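Long-range contact in GTP pyrophosphokinase YjbM (Bacillus subtilis, PDB 5DEC), which synthesises the alarmone (p)ppGpp of the stringent response by transferring pyrophosphate from ATP to GTP or GDP: residues L128-P133 with V145-R150. Residues are numbered along the deposited sequence; the frame is centred on the assembly and turned at random.
Sequences LVVLYP and VEIQIR
L128 and I147 face each other as a hydrogen-bonded antiparallel pair, their side chains side by side and pointing the same way, with L128 CD1 3.9 Å from I147 CB. L128 CG sits between its backbone N and carbonyl carbon (chi1 58°), and with chi2 at 90° CD1 comes against I147. Two nearly straight bonds close this pair: L128 N to I147 O (2.8 Å) and I147 N to L128 O (2.7 Å). V130 and V145 form the next such pair, hydrogen-bonded V130 N to V145 O (2.9 Å) and V145 N to V130 O (3.0 Å). The V130 side chain runs aslant to V145 and I147, setting CG2 against V145 CB and CG1 3.9 Å from the CD1 tip of I147.

V129 and E146, the non-hydrogen-bonded pair between, turn to the other face. There E146, with CG anti to its backbone N (chi1 179°), extends beside D79, a magnesium ligand; Q148 NE2 donates a hydrogen bond to E146 OE1 (2.9 Å) from above the carboxylate plane, which should restrain the carboxylate's turning. Replacing E146 by alanine takes away the carboxylate, which would probably leave Q148 NE2 without this acceptor and D79 without its acidic neighbour. The hairpin of strands 126-136 and 139-151 thus sets L128, V130, V145 and I147 on one face and V129 with E146, the inferred proton acceptor, on the other, within the RelA/SpoT synthetase sheet.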
loop_
_atom_site.group_PDB
_atom_site.type_symbol
_atom_site.label_atom_id
_atom_site.label_comp_id
_atom_site.label_asym_id
_atom_site.label_seq_id
_atom_site.Cartn_x
_atom_site.Cartn_y
_atom_site.Cartn_z
ATOM N N LEU B 128 19.761 13.225 -10.763
ATOM C CA LEU B 128 20.712 13.450 -9.685
ATOM C C LEU B 128 20.930 12.162 -8.899
ATOM O O LEU B 128 20.137 11.228 -8.974
ATOM C CB LEU B 128 20.274 14.593 -8.781
ATOM C CG LEU B 128 18.946 14.583 -8.054
ATOM C CD1 LEU B 128 19.084 13.936 -6.705
ATOM C CD2 LEU B 128 18.521 16.020 -7.885
ATOM N N VAL B 129 22.023 12.114 -8.157
ATOM C CA VAL B 129 22.355 10.940 -7.375
ATOM C C VAL B 129 22.522 11.385 -5.936
ATOM O O VAL B 129 23.246 12.335 -5.682
ATOM C CB VAL B 129 23.660 10.285 -7.855
ATOM C CG1 VAL B 129 23.975 9.085 -6.990
ATOM C CG2 VAL B 129 23.556 9.888 -9.340
ATOM N N VAL B 130 21.862 10.711 -4.998
ATOM C CA VAL B 130 21.999 11.081 -3.594
ATOM C C VAL B 130 22.672 9.975 -2.809
ATOM O O VAL B 130 22.612 8.796 -3.182
ATOM C CB VAL B 130 20.625 11.385 -2.911
ATOM C CG1 VAL B 130 19.852 12.466 -3.651
ATOM C CG2 VAL B 130 19.783 10.126 -2.799
ATOM N N LEU B 131 23.307 10.359 -1.708
ATOM C CA LEU B 131 23.854 9.383 -0.791
ATOM C C LEU B 131 22.921 9.313 0.420
ATOM O O LEU B 131 22.814 10.275 1.188
ATOM C CB LEU B 131 25.281 9.770 -0.392
ATOM C CG LEU B 131 26.098 8.708 0.346
ATOM C CD1 LEU B 131 26.295 7.503 -0.553
ATOM C CD2 LEU B 131 27.463 9.278 0.799
ATOM N N TYR B 132 22.230 8.184 0.572
ATOM C CA TYR B 132 21.183 8.048 1.588
ATOM C C TYR B 132 21.716 7.259 2.792
ATOM O O TYR B 132 22.110 6.095 2.634
ATOM C CB TYR B 132 19.936 7.341 0.998
ATOM C CG TYR B 132 18.751 7.313 1.949
ATOM C CD1 TYR B 132 17.996 8.453 2.167
ATOM C CD2 TYR B 132 18.401 6.154 2.633
ATOM C CE1 TYR B 132 16.918 8.450 3.035
ATOM C CE2 TYR B 132 17.325 6.138 3.514
ATOM C CZ TYR B 132 16.588 7.300 3.709
ATOM O OH TYR B 132 15.514 7.330 4.575
ATOM N N PRO B 133 21.721 7.889 3.989
ATOM C CA PRO B 133 22.247 7.296 5.230
ATOM C C PRO B 133 21.245 6.344 5.871
ATOM O O PRO B 133 20.572 6.691 6.849
ATOM C CB PRO B 133 22.491 8.509 6.123
ATOM C CG PRO B 133 21.405 9.470 5.705
ATOM C CD PRO B 133 21.234 9.265 4.206
ATOM N N VAL B 145 21.530 6.354 -4.534
ATOM C CA VAL B 145 20.204 6.261 -5.124
ATOM C C VAL B 145 20.106 7.276 -6.246
ATOM O O VAL B 145 20.348 8.467 -6.023
ATOM C CB VAL B 145 19.084 6.553 -4.110
ATOM C CG1 VAL B 145 17.726 6.389 -4.763
ATOM C CG2 VAL B 145 19.219 5.643 -2.854
ATOM N N GLU B 146 19.758 6.820 -7.442
ATOM C CA GLU B 146 19.549 7.752 -8.548
ATOM C C GLU B 146 18.126 8.302 -8.505
ATOM O O GLU B 146 17.169 7.551 -8.347
ATOM C CB GLU B 146 19.785 7.079 -9.894
ATOM C CG GLU B 146 19.551 8.022 -11.071
ATOM C CD GLU B 146 19.548 7.283 -12.401
ATOM O OE1 GLU B 146 18.472 6.767 -12.782
ATOM O OE2 GLU B 146 20.615 7.195 -13.042
ATOM N N ILE B 147 17.984 9.614 -8.627
ATOM C CA ILE B 147 16.657 10.213 -8.693
ATOM C C ILE B 147 16.544 10.941 -10.035
ATOM O O ILE B 147 17.342 11.827 -10.321
ATOM C CB ILE B 147 16.401 11.228 -7.572
ATOM C CG1 ILE B 147 16.604 10.605 -6.187
ATOM C CG2 ILE B 147 14.975 11.811 -7.712
ATOM C CD1 ILE B 147 16.352 11.576 -5.051
ATOM N N GLN B 148 15.593 10.549 -10.870
ATOM C CA GLN B 148 15.336 11.291 -12.111
ATOM C C GLN B 148 14.084 12.140 -11.978
ATOM O O GLN B 148 13.140 11.750 -11.297
ATOM C CB GLN B 148 15.185 10.363 -13.309
ATOM C CG GLN B 148 16.355 9.433 -13.561
ATOM C CD GLN B 148 16.250 8.770 -14.929
ATOM O OE1 GLN B 148 15.620 9.309 -15.844
ATOM N NE2 GLN B 148 16.814 7.577 -15.056
ATOM N N ILE B 149 14.095 13.323 -12.590
ATOM C CA ILE B 149 12.930 14.190 -12.578
ATOM C C ILE B 149 12.510 14.422 -14.048
ATOM O O ILE B 149 13.337 14.800 -14.863
ATOM C CB ILE B 149 13.234 15.515 -11.881
ATOM C CG1 ILE B 149 14.054 15.257 -10.595
ATOM C CG2 ILE B 149 11.925 16.301 -11.582
ATOM C CD1 ILE B 149 14.509 16.540 -9.927
ATOM N N ARG B 150 11.241 14.182 -14.362
ATOM C CA ARG B 150 10.758 14.206 -15.744
ATOM C C ARG B 150 9.385 14.810 -15.813
ATOM O O ARG B 150 8.611 14.650 -14.884
ATOM C CB ARG B 150 10.665 12.783 -16.318
ATOM C CG ARG B 150 11.929 11.962 -16.316
ATOM C CD ARG B 150 11.593 10.535 -16.705
ATOM N NE ARG B 150 12.772 9.750 -17.034
ATOM C CZ ARG B 150 12.730 8.490 -17.438
ATOM N NH1 ARG B 150 11.559 7.879 -17.566
ATOM N NH2 ARG B 150 13.850 7.853 -17.744
#